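Local atomic coordinates of Per a 4 allergen (Periplaneta americana, PDB entry 3EBW), a protein that is a major cockroach allergen recognised by IgE and, as a lipocalin-like beta barrel, probably binds small hydrophobic molecules. Residues A[42-45]-A[51-54]; A[105-110]-A[140-145]; A[109-112]-A[118-121]. All blocks are in the same frame, centred on the assembly; numbering follows the deposited sequence.

Interaction 1 of 3, residues A[42-45]-A[51-54]; sequences DKYT and VIQV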
loop_
_atom_site.group_PDB
_atom_site.type_symbol
_atom_site.label_atom_id
_atom_site.label_comp_id
_atom_site.label_asym_id
_atom_site.label_seq_id
_atom_site.Cartn_x
_atom_site.Cartn_y
_atom_site.Cartn_z
ATOM N N ASP A 42 11.821 6.564 -14.778
ATOM C CA ASP A 42 11.284 7.366 -15.876
ATOM C C ASP A 42 12.493 8.105 -16.470
ATOM O O ASP A 42 13.378 8.555 -15.730
ATOM C CB ASP A 42 10.232 8.359 -15.362
ATOM C CG ASP A 42 8.899 7.697 -15.047
ATOM O OD1 ASP A 42 8.012 7.668 -15.921
ATOM O OD2 ASP A 42 8.734 7.199 -13.920
ATOM N N LYS A 43 12.560 8.180 -17.796
ATOM C CA LYS A 43 13.665 8.877 -18.455
ATOM C C LYS A 43 13.130 10.050 -19.235
ATOM O O LYS A 43 12.202 9.889 -20.047
ATOM C CB LYS A 43 14.424 7.968 -19.416
ATOM C CG LYS A 43 15.382 8.736 -20.303
ATOM C CD LYS A 43 16.758 8.085 -20.384
ATOM C CE LYS A 43 16.783 6.852 -21.285
ATOM N NZ LYS A 43 18.080 6.106 -21.166
ATOM N N TYR A 44 13.699 11.230 -18.967
ATOM C CA TYR A 44 13.301 12.463 -19.653
ATOM C C TYR A 44 14.395 12.885 -20.630
ATOM O O TYR A 44 15.574 12.999 -20.291
ATOM C CB TYR A 44 12.993 13.567 -18.651
ATOM C CG TYR A 44 11.720 13.317 -17.904
ATOM C CD1 TYR A 44 10.518 13.886 -18.315
ATOM C CD2 TYR A 44 11.716 12.532 -16.747
ATOM C CE1 TYR A 44 9.337 13.689 -17.575
ATOM C CE2 TYR A 44 10.557 12.337 -16.011
ATOM C CZ TYR A 44 9.381 12.921 -16.425
ATOM O OH TYR A 44 8.272 12.794 -15.646
ATOM N N THR A 45 13.954 13.105 -21.857
ATOM C CA THR A 45 14.812 13.444 -22.969
ATOM C C THR A 45 14.264 14.646 -23.706
ATOM O O THR A 45 13.061 14.719 -23.990
ATOM C CB THR A 45 14.848 12.252 -23.906
ATOM O OG1 THR A 45 15.608 11.213 -23.280
ATOM C CG2 THR A 45 15.390 12.617 -25.259
ATOM N N VAL A 51 10.530 19.448 -27.933
ATOM C CA VAL A 51 9.699 18.538 -27.156
ATOM C C VAL A 51 10.431 17.771 -26.075
ATOM O O VAL A 51 11.493 17.220 -26.322
ATOM C CB VAL A 51 9.007 17.480 -28.041
ATOM C CG1 VAL A 51 8.212 16.534 -27.164
ATOM C CG2 VAL A 51 8.079 18.153 -29.053
ATOM N N ILE A 52 9.873 17.756 -24.869
ATOM C CA ILE A 52 10.477 16.969 -23.805
ATOM C C ILE A 52 9.773 15.619 -23.862
ATOM O O ILE A 52 8.542 15.503 -23.781
ATOM C CB ILE A 52 10.294 17.572 -22.423
ATOM C CG1 ILE A 52 11.075 18.882 -22.331
ATOM C CG2 ILE A 52 10.793 16.576 -21.370
ATOM C CD1 ILE A 52 11.191 19.393 -20.936
ATOM N N GLN A 53 10.569 14.589 -24.024
ATOM C CA GLN A 53 10.019 13.271 -24.164
ATOM C C GLN A 53 10.228 12.461 -22.892
ATOM O O GLN A 53 11.283 12.553 -22.232
ATOM C CB GLN A 53 10.719 12.616 -25.334
ATOM C CG GLN A 53 9.863 11.759 -26.176
ATOM C CD GLN A 53 10.582 11.403 -27.434
ATOM O OE1 GLN A 53 11.688 10.850 -27.393
ATOM N NE2 GLN A 53 9.978 11.736 -28.578
ATOM N N VAL A 54 9.222 11.677 -22.524
ATOM C CA VAL A 54 9.387 10.855 -21.339
ATOM C C VAL A 54 9.107 9.375 -21.587
ATOM O O VAL A 54 8.119 8.996 -22.213
ATOM C CB VAL A 54 8.537 11.368 -20.166
ATOM C CG1 VAL A 54 7.077 11.066 -20.391
ATOM C CG2 VAL A 54 9.057 10.765 -18.882
#
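Tyr44 and Val54 stand next to each other on neighbouring antiparallel strands, their side chains side by side and pointing the same way from the sheet. Val54 turns CG2 anti to its backbone N, which leans this methyl over the ring of Tyr44. There it sits over the centre of one face, 3.3 Å from the ring centroid and 15° off the ring normal, a CH-pi contact. Toward Val54 the tyrosine presents the flat face of its ring. Its CG is anti to the carbonyl carbon (chi1 -71°), a torsion that stands the ring beside Val54. Ile52, two residues earlier on the same strand, meets the ring differently: its CG2 lies at the edge, near the ring plane, 4.1 Å from Tyr44 CD1. One ring thus receives two branched aliphatic residues, one over a face and one at the rim. Beyond this pair, the ring of Tyr18 packs edge-to-face with Tyr44, and Trp22 touches it from strand 20-27.

Thr45 and Gln53 point to the other side of the sheet, where both are partly exposed and polar ends suit the surroundings. They form the hydrogen-bonded pair: Thr45 N reaches Gln53 O at 2.8 Å, almost straight (168°) and in the carbonyl plane, and Gln53 N returns a bond to Thr45 O whose very short refined length is doubtful. Tyr44 and Val54 form the adjoining non-hydrogen-bonded pair, where Val54 CA approaches Lys43 O at 3.2 Å in a CA-H...O contact. Apolar Tyr44, Ile52 and Val54 gathered on one side, with Thr45 and Gln53 on the other, make an amphipathic beta hairpin between strands 40-46 and 52-59, consistent with successive strands of the lipocalin barrel whose apolar face lines the interior.

Interaction 2 of 3, residues A[105-110]-A[140-145]; sequences YSIVAG and EVLAPY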
loop_
_atom_site.group_PDB
_atom_site.type_symbol
_atom_site.label_atom_id
_atom_site.label_comp_id
_atom_site.label_asym_id
_atom_site.label_seq_id
_atom_site.Cartn_x
_atom_site.Cartn_y
_atom_site.Cartn_z
ATOM N N TYR A 105 17.120 14.072 -5.490
ATOM C CA TYR A 105 15.817 13.632 -5.013
ATOM C C TYR A 105 14.747 14.334 -5.850
ATOM O O TYR A 105 15.004 15.378 -6.434
ATOM C CB TYR A 105 15.638 13.984 -3.543
ATOM C CG TYR A 105 15.333 15.434 -3.284
ATOM C CD1 TYR A 105 16.326 16.405 -3.370
ATOM C CD2 TYR A 105 14.047 15.835 -2.939
ATOM C CE1 TYR A 105 16.049 17.742 -3.116
ATOM C CE2 TYR A 105 13.752 17.167 -2.684
ATOM C CZ TYR A 105 14.758 18.121 -2.774
ATOM O OH TYR A 105 14.461 19.447 -2.528
ATOM N N SER A 106 13.549 13.768 -5.904
ATOM C CA SER A 106 12.481 14.341 -6.697
ATOM C C SER A 106 11.133 13.851 -6.243
ATOM O O SER A 106 10.734 12.762 -6.640
ATOM C CB SER A 106 12.651 13.935 -8.158
ATOM O OG SER A 106 11.387 13.861 -8.807
ATOM N N ILE A 107 10.402 14.619 -5.444
ATOM C CA ILE A 107 9.099 14.118 -5.038
ATOM C C ILE A 107 7.945 14.720 -5.881
ATOM O O ILE A 107 7.643 15.899 -5.810
ATOM C CB ILE A 107 8.895 14.213 -3.431
ATOM C CG1 ILE A 107 7.648 14.983 -3.077
ATOM C CG2 ILE A 107 10.138 14.780 -2.716
ATOM C CD1 ILE A 107 6.402 14.243 -3.353
ATOM N N VAL A 108 7.349 13.866 -6.716
ATOM C CA VAL A 108 6.244 14.179 -7.621
ATOM C C VAL A 108 4.980 13.545 -7.073
ATOM O O VAL A 108 5.073 12.612 -6.294
ATOM C CB VAL A 108 6.498 13.583 -9.029
ATOM C CG1 VAL A 108 5.191 13.418 -9.795
ATOM C CG2 VAL A 108 7.386 14.483 -9.813
ATOM N N ALA A 109 3.803 14.016 -7.487
ATOM C CA ALA A 109 2.556 13.454 -6.979
ATOM C C ALA A 109 1.357 13.736 -7.874
ATOM O O ALA A 109 1.259 14.793 -8.467
ATOM C CB ALA A 109 2.284 13.976 -5.573
ATOM N N GLY A 110 0.443 12.773 -7.960
ATOM C CA GLY A 110 -0.733 12.931 -8.783
ATOM C C GLY A 110 -1.828 12.041 -8.252
ATOM O O GLY A 110 -1.828 11.670 -7.086
ATOM N N GLU A 140 11.895 16.127 5.188
ATOM C CA GLU A 140 11.776 17.506 5.597
ATOM C C GLU A 140 10.671 18.074 4.700
ATOM O O GLU A 140 9.782 18.795 5.165
ATOM C CB GLU A 140 13.101 18.209 5.342
ATOM C CG GLU A 140 13.210 19.594 5.907
ATOM C CD GLU A 140 14.481 20.273 5.450
ATOM O OE1 GLU A 140 15.578 19.754 5.752
ATOM O OE2 GLU A 140 14.380 21.321 4.777
ATOM N N VAL A 141 10.727 17.709 3.415
ATOM C CA VAL A 141 9.753 18.153 2.423
ATOM C C VAL A 141 8.407 17.433 2.538
ATOM O O VAL A 141 7.344 18.072 2.487
ATOM C CB VAL A 141 10.272 17.948 0.969
ATOM C CG1 VAL A 141 9.255 18.504 -0.024
ATOM C CG2 VAL A 141 11.625 18.626 0.768
ATOM N N LEU A 142 8.448 16.112 2.677
ATOM C CA LEU A 142 7.221 15.331 2.776
ATOM C C LEU A 142 6.426 15.686 4.035
ATOM O O LEU A 142 5.187 15.684 4.041
ATOM C CB LEU A 142 7.551 13.829 2.753
ATOM C CG LEU A 142 7.391 13.078 1.418
ATOM C CD1 LEU A 142 5.928 12.855 1.115
ATOM C CD2 LEU A 142 8.023 13.875 0.290
ATOM N N ALA A 143 7.160 16.024 5.087
ATOM C CA ALA A 143 6.581 16.366 6.376
ATOM C C ALA A 143 5.268 17.161 6.378
ATOM O O ALA A 143 4.238 16.659 6.823
ATOM C CB ALA A 143 7.623 17.081 7.207
ATOM N N PRO A 144 5.284 18.403 5.872
ATOM C CA PRO A 144 4.084 19.253 5.837
ATOM C C PRO A 144 2.759 18.599 5.459
ATOM O O PRO A 144 1.690 19.148 5.767
ATOM C CB PRO A 144 4.474 20.348 4.853
ATOM C CG PRO A 144 5.958 20.490 5.103
ATOM C CD PRO A 144 6.407 19.052 5.166
ATOM N N TYR A 145 2.810 17.441 4.791
ATOM C CA TYR A 145 1.587 16.762 4.359
ATOM C C TYR A 145 1.309 15.533 5.173
ATOM O O TYR A 145 0.336 14.812 4.933
ATOM C CB TYR A 145 1.686 16.387 2.893
ATOM C CG TYR A 145 2.020 17.576 2.055
ATOM C CD1 TYR A 145 1.057 18.530 1.770
ATOM C CD2 TYR A 145 3.332 17.822 1.676
ATOM C CE1 TYR A 145 1.384 19.718 1.141
ATOM C CE2 TYR A 145 3.682 19.006 1.045
ATOM C CZ TYR A 145 2.704 19.960 0.784
ATOM O OH TYR A 145 3.061 21.168 0.219
#
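Leu142, at the end of helix 132-142, pushes one methyl into the side chain of Ile107 on strand 106-112. CD2 does all the touching: it lies 3.6 Å from Ile107 CG1, 3.8 Å from Ile107 CG2 and 4.0 Å from Ile107 CD1, so both branches of the isoleucine gather round a single leucine methyl. The two side chains cross obliquely. Ile107 starts out toward the helix, whereas Leu142 leaves its backbone at a slant and is brought in by its torsions. This is the dense part of the contact, and both residues are buried; Tyr121 of strand 119-125 touches both of them, and Leu147 and Met152 pack on Leu142. A branched aliphatic residue suits each place because it fills space without needing a polar partner.

Next to it the packing is looser. Val141 directs CG2 to the ring of Tyr105, 4.3 Å from CE2, an approach that is neither over the face nor at the edge. Tyr105 itself is buried, with Thr134 and Val138 of the same helix against it and a weak hydrogen bond between its hydroxyl and Lys137 NZ. Val141 is partly exposed, and its neighbour Glu140 on the helix is exposed and poorly ordered, as expected of a carboxylate turned to solvent. Past Leu142 the helix tightens into a short 3-10 segment, with Tyr145 N bonded to Leu142 O at 3.0 Å.

No hydrogen bond joins residues 105-110 to residues 140-145. The helix is laid on the outside of the barrel, as in other lipocalins, and within this contact shape and the exclusion of water probably do the holding; the weak bond to Lys137 lies one turn back on the helix.

Interaction 3 of 3, residues A[109-112]-A[118-121]; sequences AGCL and RHLY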
loop_
_atom_site.group_PDB
_atom_site.type_symbol
_atom_site.label_atom_id
_atom_site.label_comp_id
_atom_site.label_asym_id
_atom_site.label_seq_id
_atom_site.Cartn_x
_atom_site.Cartn_y
_atom_site.Cartn_z
ATOM N N ALA A 109 3.803 14.016 -7.487
ATOM C CA ALA A 109 2.556 13.454 -6.979
ATOM C C ALA A 109 1.357 13.736 -7.874
ATOM O O ALA A 109 1.259 14.793 -8.467
ATOM C CB ALA A 109 2.284 13.976 -5.573
ATOM N N GLY A 110 0.443 12.773 -7.960
ATOM C CA GLY A 110 -0.733 12.931 -8.783
ATOM C C GLY A 110 -1.828 12.041 -8.252
ATOM O O GLY A 110 -1.828 11.670 -7.086
ATOM N N CYS A 111 -2.766 11.701 -9.123
ATOM C CA CYS A 111 -3.893 10.866 -8.781
ATOM C C CYS A 111 -3.904 9.728 -9.786
ATOM O O CYS A 111 -3.135 9.746 -10.733
ATOM C CB CYS A 111 -5.157 11.694 -8.882
ATOM S SG CYS A 111 -5.139 13.140 -7.765
ATOM N N LEU A 112 -4.737 8.716 -9.588
ATOM C CA LEU A 112 -4.738 7.626 -10.545
ATOM C C LEU A 112 -6.140 7.307 -11.003
ATOM O O LEU A 112 -7.039 7.132 -10.187
ATOM C CB LEU A 112 -4.032 6.395 -9.953
ATOM C CG LEU A 112 -2.490 6.500 -9.913
ATOM C CD1 LEU A 112 -1.924 5.342 -9.130
ATOM C CD2 LEU A 112 -1.891 6.519 -11.333
ATOM N N ARG A 118 -7.909 9.617 -4.101
ATOM C CA ARG A 118 -6.664 8.990 -3.669
ATOM C C ARG A 118 -5.405 9.629 -4.273
ATOM O O ARG A 118 -5.164 9.548 -5.490
ATOM C CB ARG A 118 -6.712 7.498 -4.029
ATOM C CG ARG A 118 -5.977 6.552 -3.072
ATOM C CD ARG A 118 -4.477 6.765 -3.091
ATOM N NE ARG A 118 -3.760 5.907 -2.150
ATOM C CZ ARG A 118 -3.798 4.585 -2.177
ATOM N NH1 ARG A 118 -4.522 3.966 -3.092
ATOM N NH2 ARG A 118 -3.088 3.886 -1.303
ATOM N N HIS A 119 -4.600 10.249 -3.418
ATOM C CA HIS A 119 -3.362 10.860 -3.872
ATOM C C HIS A 119 -2.218 9.858 -3.866
ATOM O O HIS A 119 -2.188 8.942 -3.042
ATOM C CB HIS A 119 -2.999 12.049 -2.991
ATOM C CG HIS A 119 -3.946 13.199 -3.118
ATOM N ND1 HIS A 119 -3.646 14.462 -2.661
ATOM C CD2 HIS A 119 -5.180 13.275 -3.674
ATOM C CE1 HIS A 119 -4.654 15.271 -2.937
ATOM N NE2 HIS A 119 -5.596 14.578 -3.552
ATOM N N LEU A 120 -1.267 10.025 -4.778
ATOM C CA LEU A 120 -0.132 9.112 -4.844
ATOM C C LEU A 120 1.165 9.904 -4.853
ATOM O O LEU A 120 1.314 10.833 -5.646
ATOM C CB LEU A 120 -0.200 8.252 -6.122
ATOM C CG LEU A 120 -1.324 7.248 -6.440
ATOM C CD1 LEU A 120 -1.414 6.189 -5.377
ATOM C CD2 LEU A 120 -2.633 7.952 -6.522
ATOM N N TYR A 121 2.105 9.560 -3.981
ATOM C CA TYR A 121 3.400 10.259 -3.995
ATOM C C TYR A 121 4.472 9.325 -4.530
ATOM O O TYR A 121 4.446 8.142 -4.248
ATOM C CB TYR A 121 3.805 10.756 -2.599
ATOM C CG TYR A 121 2.922 11.862 -2.081
ATOM C CD1 TYR A 121 3.418 13.153 -1.914
ATOM C CD2 TYR A 121 1.586 11.622 -1.788
ATOM C CE1 TYR A 121 2.617 14.169 -1.469
ATOM C CE2 TYR A 121 0.773 12.628 -1.346
ATOM C CZ TYR A 121 1.291 13.910 -1.181
ATOM O OH TYR A 121 0.491 14.915 -0.686
#
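Backbone hydrogen bonding between Gly110 and Leu120 fixes the register of these antiparallel strands. Gly110 N donates to Leu120 O at 3.1 Å, in the carbonyl plane, and Leu120 N donates to Gly110 O at 2.9 Å, tilted 21° from it. Arg118 sits at a corner of the chain.

Aliphatic packing lies on the face bearing Leu120. Its isobutyl group meets that of Leu112 at about a right angle, Leu112 CD1 coming to 3.4 Å from Leu120 CG; with chi1 near -76°, Leu112 brings its end back to the neighbouring strand. Both leucines are consistent with a place on the interior side of the barrel; a polyether, probably from the crystallisation liquor, lies near Leu112.

Aromatic contacts are two. On the face opposite Leu120, Ala109 CB stands over one face of Tyr121, offset toward the rim and 4.1 Å from the ring centroid, a CH-pi contact; a bare methyl is small enough to fit against the ring face. Nearer the corner, Cys111 SG approaches His119 obliquely, 4.1 Å from CD2, while its disulfide to Cys4 ties the N-terminal region to the strand.

Charge is spent outside this pair of strands: the Arg118 guanidinium bonds Gly50 O and Thr16 OG1 of the second subunit. Backbone bonds therefore set the alignment, apolar contacts (Leu112 with Leu120, Ala109 with Tyr121) lie on the two faces, and the arginine at the corner finds its partners on the second subunit.

How the interactions relate
Interactions 2 and 3 share Ala109 and Gly110 and meet at Tyr121, whose CD1 lies 3.5 Å from Ile107 CD1; strand 106-112 thus carries the helix on one face while pairing along its edge with strand 119-125. Interaction 1 belongs to the same curled sheet but across the chain's centre, about 20 Å from interaction 3, centre to centre. Interactions 2 and 3 are buried, interaction 1 only partly. Interactions 1 and 3 are both antiparallel strand pairs, aligned by backbone bonds; interaction 2 is purely apolar, joining helix to sheet. Interaction 3 reaches the second subunit, whereas no other chain touches interaction 1, and it also includes a disulfide cysteine.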